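Local coordinates for protein AimR transcriptional regulator (Bacillus phage phi3T, PDB 5ZVV) that activates transcription of the phage aimX locus as a homodimer, apparently promoting lytic replication until the arbitrium peptide binds and switches it off, at residues Q263-C271 with W283-Y293; F228-N236 with K247-K255. All blocks are in the same frame, centred on the assembly; numbering follows the deposited sequence.

Interaction 1. Residues Q263-C271 with W283-Y293; sequences QEMLDGALC and WVNYNSDNIKY
Leu270 lies over one face of the Trp283 indole in the main apolar contact between helix 260-277 and the chain that follows it. Its CD1 makes a CH-pi contact 3.7 Å from the centroid of the five-membered ring, 25° off the normal, while CB sits over the centre of the whole ring system, 3.5 Å from Trp283 CD2. Trp283 CG lies anti to its carbonyl carbon (chi1 -54°), which lays the indole against Leu270; Trp283 CB itself comes within 3.2 Å of Asp267 O. One turn further, Cys271 CB meets Trp283 CB at 4.0 Å and SG brushes Val284.

Polar contacts lie toward Glu264. A water donates to Glu264 O (2.9 Å) and accepts from Asn285 ND2 (3.2 Å), bridging helix and loop; it sits over the centre of one face of the Tyr293 ring. The carboxylate of Glu264 stands nearly perpendicular to that ring, OE1 being 3.4 Å from Tyr293 CE2. The phenol reaches the backbone between Glu264 and Met265, and its ring passes close to Gly268 CA.

Within the loop, Asn285 OD1 closes an Asx turn with Asn287 N, Ser288 OG forms an ST turn, and Asn290 OD1 caps the next helix through Lys292 N (2.7 Å). The arrangement is an inter-helix connection folded back on the preceding helix, within a helical domain of the TPR clan.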
loop_
_atom_site.group_PDB
_atom_site.type_symbol
_atom_site.label_atom_id
_atom_site.label_comp_id
_atom_site.label_asym_id
_atom_site.label_seq_id
_atom_site.Cartn_x
_atom_site.Cartn_y
_atom_site.Cartn_z
ATOM N N GLN A 263 -13.558 16.689 22.391
ATOM C CA GLN A 263 -13.059 17.643 23.374
ATOM C C GLN A 263 -11.700 17.219 23.910
ATOM O O GLN A 263 -10.797 18.049 24.055
ATOM C CB GLN A 263 -14.055 17.798 24.523
ATOM C CG GLN A 263 -13.690 18.916 25.491
ATOM C CD GLN A 263 -13.762 20.292 24.841
ATOM O OE1 GLN A 263 -14.814 20.705 24.355
ATOM N NE2 GLN A 263 -12.639 21.006 24.833
ATOM N N GLU A 264 -11.532 15.928 24.210
ATOM C CA GLU A 264 -10.248 15.454 24.711
ATOM C C GLU A 264 -9.197 15.407 23.613
ATOM O O GLU A 264 -7.999 15.514 23.903
ATOM C CB GLU A 264 -10.406 14.079 25.361
ATOM C CG GLU A 264 -11.072 14.127 26.726
ATOM C CD GLU A 264 -11.034 12.792 27.445
ATOM O OE1 GLU A 264 -10.641 11.786 26.820
ATOM O OE2 GLU A 264 -11.400 12.750 28.637
HETATM N N MSE A 265 -9.610 15.250 22.359
HETATM C CA MSE A 265 -8.656 15.370 21.257
HETATM C C MSE A 265 -8.139 16.801 21.151
HETATM O O MSE A 265 -6.940 17.026 20.990
HETATM C CB MSE A 265 -9.288 14.936 19.939
HETATM C CG MSE A 265 -9.506 13.445 19.835
HETATM SE SE MSE A 265 -10.389 12.982 18.169
HETATM C CE MSE A 265 -10.546 11.052 18.436
ATOM N N LEU A 266 -9.052 17.769 21.260
ATOM C CA LEU A 266 -8.658 19.173 21.179
ATOM C C LEU A 266 -7.778 19.565 22.361
ATOM O O LEU A 266 -6.708 20.166 22.185
ATOM C CB LEU A 266 -9.900 20.059 21.118
ATOM C CG LEU A 266 -9.600 21.549 20.960
ATOM C CD1 LEU A 266 -8.930 21.786 19.623
ATOM C CD2 LEU A 266 -10.864 22.374 21.092
ATOM N N ASP A 267 -8.225 19.237 23.577
ATOM C CA ASP A 267 -7.415 19.470 24.766
ATOM C C ASP A 267 -6.048 18.819 24.631
ATOM O O ASP A 267 -5.038 19.392 25.046
ATOM C CB ASP A 267 -8.123 18.930 26.013
ATOM C CG ASP A 267 -9.415 19.660 26.326
ATOM O OD1 ASP A 267 -9.643 20.756 25.776
ATOM O OD2 ASP A 267 -10.198 19.134 27.148
ATOM N N GLY A 268 -5.998 17.614 24.060
ATOM C CA GLY A 268 -4.716 16.962 23.849
ATOM C C GLY A 268 -3.842 17.699 22.851
ATOM O O GLY A 268 -2.620 17.770 23.017
ATOM N N ALA A 269 -4.451 18.258 21.804
ATOM C CA ALA A 269 -3.684 19.048 20.846
ATOM C C ALA A 269 -3.080 20.276 21.513
ATOM O O ALA A 269 -1.904 20.598 21.295
ATOM C CB ALA A 269 -4.571 19.459 19.670
ATOM N N LEU A 270 -3.869 20.971 22.339
ATOM C CA LEU A 270 -3.348 22.145 23.030
ATOM C C LEU A 270 -2.317 21.764 24.083
ATOM O O LEU A 270 -1.381 22.527 24.340
ATOM C CB LEU A 270 -4.494 22.930 23.664
ATOM C CG LEU A 270 -5.388 23.701 22.694
ATOM C CD1 LEU A 270 -6.698 24.099 23.358
ATOM C CD2 LEU A 270 -4.650 24.929 22.177
ATOM N N CYS A 271 -2.477 20.590 24.695
ATOM C CA CYS A 271 -1.526 20.120 25.693
ATOM C C CYS A 271 -0.184 19.796 25.054
ATOM O O CYS A 271 0.874 20.184 25.568
ATOM C CB CYS A 271 -2.097 18.896 26.412
ATOM S SG CYS A 271 -1.053 18.247 27.723
ATOM N N TRP A 283 -4.414 22.049 29.822
ATOM C CA TRP A 283 -5.126 20.952 29.178
ATOM C C TRP A 283 -4.547 19.585 29.519
ATOM O O TRP A 283 -4.816 18.610 28.812
ATOM C CB TRP A 283 -5.139 21.166 27.665
ATOM C CG TRP A 283 -5.680 22.508 27.287
ATOM C CD1 TRP A 283 -6.989 22.846 27.114
ATOM C CD2 TRP A 283 -4.923 23.699 27.061
ATOM N NE1 TRP A 283 -7.095 24.174 26.788
ATOM C CE2 TRP A 283 -5.838 24.721 26.746
ATOM C CE3 TRP A 283 -3.558 24.002 27.090
ATOM C CZ2 TRP A 283 -5.434 26.024 26.460
ATOM C CZ3 TRP A 283 -3.159 25.294 26.805
ATOM C CH2 TRP A 283 -4.093 26.289 26.495
ATOM N N VAL A 284 -3.757 19.492 30.588
ATOM C CA VAL A 284 -3.271 18.196 31.044
ATOM C C VAL A 284 -4.462 17.339 31.449
ATOM O O VAL A 284 -5.301 17.755 32.255
ATOM C CB VAL A 284 -2.286 18.364 32.210
ATOM C CG1 VAL A 284 -1.793 17.005 32.689
ATOM C CG2 VAL A 284 -1.123 19.250 31.798
ATOM N N ASN A 285 -4.548 16.141 30.880
ATOM C CA ASN A 285 -5.635 15.218 31.187
ATOM C C ASN A 285 -5.208 14.340 32.357
ATOM O O ASN A 285 -4.320 13.493 32.216
ATOM C CB ASN A 285 -5.987 14.375 29.965
ATOM C CG ASN A 285 -7.322 13.659 30.106
ATOM O OD1 ASN A 285 -7.703 13.224 31.193
ATOM N ND2 ASN A 285 -8.037 13.531 28.995
ATOM N N TYR A 286 -5.836 14.548 33.515
ATOM C CA TYR A 286 -5.556 13.774 34.716
ATOM C C TYR A 286 -6.528 12.619 34.919
ATOM O O TYR A 286 -6.352 11.837 35.856
ATOM C CB TYR A 286 -5.588 14.687 35.946
ATOM C CG TYR A 286 -4.508 15.749 35.965
ATOM C CD1 TYR A 286 -3.236 15.461 36.441
ATOM C CD2 TYR A 286 -4.761 17.041 35.513
ATOM C CE1 TYR A 286 -2.242 16.426 36.466
ATOM C CE2 TYR A 286 -3.772 18.016 35.534
ATOM C CZ TYR A 286 -2.513 17.701 36.013
ATOM O OH TYR A 286 -1.520 18.657 36.039
ATOM N N ASN A 287 -7.542 12.490 34.064
ATOM C CA ASN A 287 -8.585 11.490 34.252
ATOM C C ASN A 287 -8.665 10.556 33.057
ATOM O O ASN A 287 -9.737 10.369 32.476
ATOM C CB ASN A 287 -9.930 12.174 34.481
ATOM C CG ASN A 287 -9.872 13.185 35.601
ATOM O OD1 ASN A 287 -9.242 14.233 35.466
ATOM N ND2 ASN A 287 -10.518 12.873 36.718
ATOM N N SER A 288 -7.538 9.957 32.690
ATOM C CA SER A 288 -7.488 9.136 31.492
ATOM C C SER A 288 -6.338 8.151 31.618
ATOM O O SER A 288 -5.297 8.464 32.202
ATOM C CB SER A 288 -7.319 10.001 30.236
ATOM O OG SER A 288 -7.273 9.213 29.059
ATOM N N ASP A 289 -6.547 6.949 31.081
ATOM C CA ASP A 289 -5.451 6.020 30.836
ATOM C C ASP A 289 -5.284 5.755 29.344
ATOM O O ASP A 289 -4.631 4.782 28.956
ATOM C CB ASP A 289 -5.637 4.712 31.612
ATOM C CG ASP A 289 -6.926 3.994 31.273
ATOM O OD1 ASP A 289 -7.761 4.552 30.533
ATOM O OD2 ASP A 289 -7.106 2.857 31.762
ATOM N N ASN A 290 -5.880 6.603 28.507
ATOM C CA ASN A 290 -5.581 6.605 27.083
ATOM C C ASN A 290 -4.081 6.779 26.876
ATOM O O ASN A 290 -3.438 7.584 27.553
ATOM C CB ASN A 290 -6.354 7.731 26.392
ATOM C CG ASN A 290 -6.104 7.793 24.896
ATOM O OD1 ASN A 290 -5.031 8.198 24.448
ATOM N ND2 ASN A 290 -7.109 7.413 24.115
ATOM N N ILE A 291 -3.524 6.011 25.938
ATOM C CA ILE A 291 -2.079 6.036 25.718
ATOM C C ILE A 291 -1.610 7.446 25.380
ATOM O O ILE A 291 -0.616 7.937 25.931
ATOM C CB ILE A 291 -1.680 5.034 24.619
ATOM C CG1 ILE A 291 -1.895 3.596 25.094
ATOM C CG2 ILE A 291 -0.224 5.247 24.202
ATOM C CD1 ILE A 291 -1.600 2.556 24.031
ATOM N N LYS A 292 -2.320 8.125 24.477
ATOM C CA LYS A 292 -1.841 9.430 24.030
ATOM C C LYS A 292 -1.905 10.462 25.149
ATOM O O LYS A 292 -0.959 11.235 25.340
ATOM C CB LYS A 292 -2.636 9.912 22.816
ATOM C CG LYS A 292 -2.105 11.226 22.254
ATOM C CD LYS A 292 -2.891 11.710 21.046
ATOM C CE LYS A 292 -2.308 13.015 20.515
ATOM N NZ LYS A 292 -3.110 13.580 19.395
ATOM N N TYR A 293 -3.007 10.493 25.900
ATOM C CA TYR A 293 -3.143 11.502 26.945
ATOM C C TYR A 293 -2.220 11.210 28.119
ATOM O O TYR A 293 -1.736 12.142 28.773
ATOM C CB TYR A 293 -4.602 11.596 27.392
ATOM C CG TYR A 293 -5.541 11.864 26.238
ATOM C CD1 TYR A 293 -5.141 12.663 25.173
ATOM C CD2 TYR A 293 -6.806 11.298 26.196
ATOM C CE1 TYR A 293 -5.980 12.903 24.108
ATOM C CE2 TYR A 293 -7.653 11.531 25.136
ATOM C CZ TYR A 293 -7.236 12.335 24.093
ATOM O OH TYR A 293 -8.075 12.571 23.031
HETATM O O HOH W 1 -7.164 15.629 26.688
#

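Interaction 2. Residues F228-N236 with K247-K255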
loop_
_atom_site.group_PDB
_atom_site.type_symbol
_atom_site.label_atom_id
_atom_site.label_comp_id
_atom_site.label_asym_id
_atom_site.label_seq_id
_atom_site.Cartn_x
_atom_site.Cartn_y
_atom_site.Cartn_z
ATOM N N PHE A 228 -14.347 20.680 12.850
ATOM C CA PHE A 228 -13.496 20.376 13.996
ATOM C C PHE A 228 -12.179 19.755 13.548
ATOM O O PHE A 228 -11.098 20.235 13.909
ATOM C CB PHE A 228 -14.224 19.449 14.972
ATOM C CG PHE A 228 -13.333 18.893 16.047
ATOM C CD1 PHE A 228 -12.983 19.668 17.143
ATOM C CD2 PHE A 228 -12.833 17.606 15.956
ATOM C CE1 PHE A 228 -12.151 19.166 18.124
ATOM C CE2 PHE A 228 -12.003 17.098 16.939
ATOM C CZ PHE A 228 -11.661 17.881 18.021
ATOM N N PHE A 229 -12.246 18.687 12.749
ATOM C CA PHE A 229 -11.007 18.071 12.289
ATOM C C PHE A 229 -10.241 18.962 11.319
ATOM O O PHE A 229 -9.022 18.807 11.185
ATOM C CB PHE A 229 -11.293 16.707 11.662
ATOM C CG PHE A 229 -11.533 15.629 12.677
ATOM C CD1 PHE A 229 -10.496 15.187 13.487
ATOM C CD2 PHE A 229 -12.789 15.075 12.844
ATOM C CE1 PHE A 229 -10.707 14.204 14.436
ATOM C CE2 PHE A 229 -13.009 14.089 13.792
ATOM C CZ PHE A 229 -11.965 13.654 14.588
ATOM N N ALA A 230 -10.915 19.905 10.661
ATOM C CA ALA A 230 -10.215 20.831 9.781
ATOM C C ALA A 230 -9.352 21.802 10.580
ATOM O O ALA A 230 -8.161 21.975 10.287
ATOM C CB ALA A 230 -11.218 21.581 8.909
ATOM N N TYR A 231 -9.936 22.449 11.597
ATOM C CA TYR A 231 -9.144 23.346 12.438
ATOM C C TYR A 231 -8.104 22.581 13.246
ATOM O O TYR A 231 -7.009 23.100 13.497
ATOM C CB TYR A 231 -10.059 24.153 13.360
ATOM C CG TYR A 231 -10.754 25.288 12.652
ATOM C CD1 TYR A 231 -10.034 26.385 12.192
ATOM C CD2 TYR A 231 -12.125 25.263 12.431
ATOM C CE1 TYR A 231 -10.658 27.427 11.537
ATOM C CE2 TYR A 231 -12.761 26.301 11.775
ATOM C CZ TYR A 231 -12.021 27.381 11.330
ATOM O OH TYR A 231 -12.644 28.418 10.676
ATOM N N LEU A 232 -8.430 21.354 13.656
ATOM C CA LEU A 232 -7.435 20.488 14.275
ATOM C C LEU A 232 -6.251 20.267 13.342
ATOM O O LEU A 232 -5.090 20.333 13.769
ATOM C CB LEU A 232 -8.083 19.156 14.658
ATOM C CG LEU A 232 -7.396 18.291 15.712
ATOM C CD1 LEU A 232 -7.384 19.003 17.057
ATOM C CD2 LEU A 232 -8.089 16.937 15.819
ATOM N N THR A 233 -6.525 20.027 12.055
ATOM C CA THR A 233 -5.445 19.796 11.099
ATOM C C THR A 233 -4.618 21.057 10.874
ATOM O O THR A 233 -3.386 20.989 10.815
ATOM C CB THR A 233 -6.010 19.287 9.771
ATOM O OG1 THR A 233 -6.700 18.050 9.984
ATOM C CG2 THR A 233 -4.888 19.061 8.766
ATOM N N ILE A 234 -5.274 22.214 10.742
ATOM C CA ILE A 234 -4.542 23.466 10.550
ATOM C C ILE A 234 -3.612 23.722 11.732
ATOM O O ILE A 234 -2.401 23.956 11.569
ATOM C CB ILE A 234 -5.528 24.631 10.338
ATOM C CG1 ILE A 234 -6.263 24.471 9.004
ATOM C CG2 ILE A 234 -4.810 25.978 10.407
ATOM C CD1 ILE A 234 -7.366 25.483 8.776
ATOM N N GLY A 235 -4.169 23.662 12.946
ATOM C CA GLY A 235 -3.343 23.810 14.131
ATOM C C GLY A 235 -2.186 22.833 14.155
ATOM O O GLY A 235 -1.074 23.184 14.551
ATOM N N ASN A 236 -2.428 21.595 13.716
ATOM C CA ASN A 236 -1.343 20.620 13.648
ATOM C C ASN A 236 -0.270 21.053 12.657
ATOM O O ASN A 236 0.926 20.852 12.900
ATOM C CB ASN A 236 -1.887 19.240 13.280
ATOM C CG ASN A 236 -2.670 18.604 14.407
ATOM O OD1 ASN A 236 -2.598 19.047 15.551
ATOM N ND2 ASN A 236 -3.419 17.555 14.092
ATOM N N LYS A 247 -2.392 27.680 18.369
ATOM C CA LYS A 247 -3.379 27.739 19.441
ATOM C C LYS A 247 -4.661 28.414 18.973
ATOM O O LYS A 247 -5.760 28.022 19.378
ATOM C CB LYS A 247 -2.792 28.474 20.646
ATOM C CG LYS A 247 -3.741 28.600 21.826
ATOM C CD LYS A 247 -3.097 29.385 22.961
ATOM C CE LYS A 247 -4.005 29.448 24.180
ATOM N NZ LYS A 247 -3.404 30.239 25.288
ATOM N N LYS A 248 -4.541 29.423 18.105
ATOM C CA LYS A 248 -5.729 30.122 17.625
ATOM C C LYS A 248 -6.583 29.219 16.741
ATOM O O LYS A 248 -7.818 29.247 16.824
ATOM C CB LYS A 248 -5.321 31.393 16.880
ATOM C CG LYS A 248 -6.449 32.398 16.709
ATOM C CD LYS A 248 -5.911 33.797 16.427
ATOM C CE LYS A 248 -5.155 33.851 15.113
ATOM N NZ LYS A 248 -4.668 35.225 14.798
ATOM N N ALA A 249 -5.947 28.401 15.899
ATOM C CA ALA A 249 -6.707 27.458 15.079
ATOM C C ALA A 249 -7.361 26.382 15.941
ATOM O O ALA A 249 -8.556 26.083 15.789
ATOM C CB ALA A 249 -5.796 26.830 14.023
ATOM N N TYR A 250 -6.583 25.783 16.851
ATOM C CA TYR A 250 -7.137 24.819 17.798
ATOM C C TYR A 250 -8.369 25.381 18.496
ATOM O O TYR A 250 -9.422 24.737 18.540
ATOM C CB TYR A 250 -6.082 24.430 18.833
ATOM C CG TYR A 250 -4.988 23.530 18.315
ATOM C CD1 TYR A 250 -5.251 22.556 17.360
ATOM C CD2 TYR A 250 -3.688 23.651 18.787
ATOM C CE1 TYR A 250 -4.248 21.729 16.891
ATOM C CE2 TYR A 250 -2.681 22.833 18.323
ATOM C CZ TYR A 250 -2.965 21.874 17.377
ATOM O OH TYR A 250 -1.956 21.062 16.920
ATOM N N ILE A 251 -8.252 26.594 19.041
ATOM C CA ILE A 251 -9.376 27.205 19.744
ATOM C C ILE A 251 -10.542 27.441 18.793
ATOM O O ILE A 251 -11.708 27.312 19.187
ATOM C CB ILE A 251 -8.926 28.507 20.437
ATOM C CG1 ILE A 251 -7.954 28.191 21.575
ATOM C CG2 ILE A 251 -10.122 29.277 20.973
ATOM C CD1 ILE A 251 -7.388 29.423 22.247
ATOM N N LYS A 252 -10.256 27.768 17.527
ATOM C CA LYS A 252 -11.331 27.859 16.542
ATOM C C LYS A 252 -12.052 26.528 16.378
ATOM O O LYS A 252 -13.231 26.503 16.011
ATOM C CB LYS A 252 -10.788 28.330 15.193
ATOM C CG LYS A 252 -10.508 29.818 15.121
ATOM C CD LYS A 252 -9.996 30.205 13.749
ATOM C CE LYS A 252 -9.568 31.660 13.712
ATOM N NZ LYS A 252 -8.975 32.015 12.392
ATOM N N GLY A 253 -11.368 25.416 16.640
ATOM C CA GLY A 253 -12.055 24.130 16.606
ATOM C C GLY A 253 -13.020 23.880 17.758
ATOM O O GLY A 253 -13.806 22.928 17.680
ATOM N N GLN A 254 -12.996 24.713 18.803
ATOM C CA GLN A 254 -13.755 24.418 20.021
ATOM C C GLN A 254 -15.257 24.383 19.757
ATOM O O GLN A 254 -15.952 23.453 20.185
ATOM C CB GLN A 254 -13.430 25.446 21.106
ATOM C CG GLN A 254 -14.314 25.356 22.347
ATOM C CD GLN A 254 -14.196 24.021 23.055
ATOM O OE1 GLN A 254 -13.129 23.659 23.549
ATOM N NE2 GLN A 254 -15.295 23.277 23.103
ATOM N N LYS A 255 -15.779 25.391 19.054
ATOM C CA LYS A 255 -17.217 25.484 18.822
ATOM C C LYS A 255 -17.766 24.318 18.008
ATOM O O LYS A 255 -18.990 24.168 17.926
ATOM C CB LYS A 255 -17.545 26.803 18.118
ATOM C CG LYS A 255 -17.004 26.892 16.699
ATOM C CD LYS A 255 -17.330 28.228 16.047
ATOM C CE LYS A 255 -16.131 29.170 16.084
ATOM N NZ LYS A 255 -14.963 28.621 15.327
#
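Helices 224-237 and 243-252 form an antiparallel helical hairpin of the kind found in TPR-like folds, and this contact is the interface between them. The axes of the two short segments approach to 7.7 Å at 170°, a close pairing with small residues at both ends: Phe228 lies beside Gly253, and Gly235 beside Ala249.

At the Gly235 end the Tyr250 ring reaches across to the partner helix. Gly235 CA packs over one face of it, 3.9 Å from the centroid, in a CH-pi contact that places the ring directly against the backbone. Although Tyr250 CB points away from the partner, chi1 of -73° sets CG beside the backbone N and carries the phenol back to the interface. There Tyr250 OH donates a short hydrogen bond to Asn236 OD1 (2.5 Å), in the carbonyl plane and on a lone pair; the amide is turned 67° from the ring. Leu232 O approaches the ring edge, 3.5 Å from Tyr250 CE1. At the same end, Ala249 CB fits against Gly235 N and Ile234 CG2.

Midway, Tyr231 CB rests on Ala249 O at 3.4 Å, and the Tyr231 ring takes Lys252 CB over one face, toward the rim. The extended Lys252 chain crosses the ring at a slant, CD 3.6 Å from Tyr231 CE1, before its end leads away. At the far end Gly253 O meets the edge of the Phe228 ring in its plane, 3.4 Å from CD1; that ring also stacks with His262.

Helices 184-203 and 207-220 cover other sides of helix 224-237, and helix 260-277 packs on Tyr250. Such layering of antiparallel helices is consistent with the TPR-clan family and with an alpha-solenoid.

From the N terminus, interaction 2 comes first: helix 224-237 turns through a short connection and runs back as helix 243-252, closing a hairpin. Interaction 1 then opens on helix 260-277 and closes when the chain beyond it folds back and starts helix 291-304. The two loops are therefore in series, neither nested nor crossed. Their centres lie 15 Å apart, and they meet directly where helix 260-277 packs on the hairpin: Leu266 CD1 lies 3.2 Å from Tyr250 O, Ala269 touches the Tyr250 ring, and Gln263 OE1 probably accepts a hydrogen bond from Gln254 NE2. Together they join four successive helices of the AimR helical array.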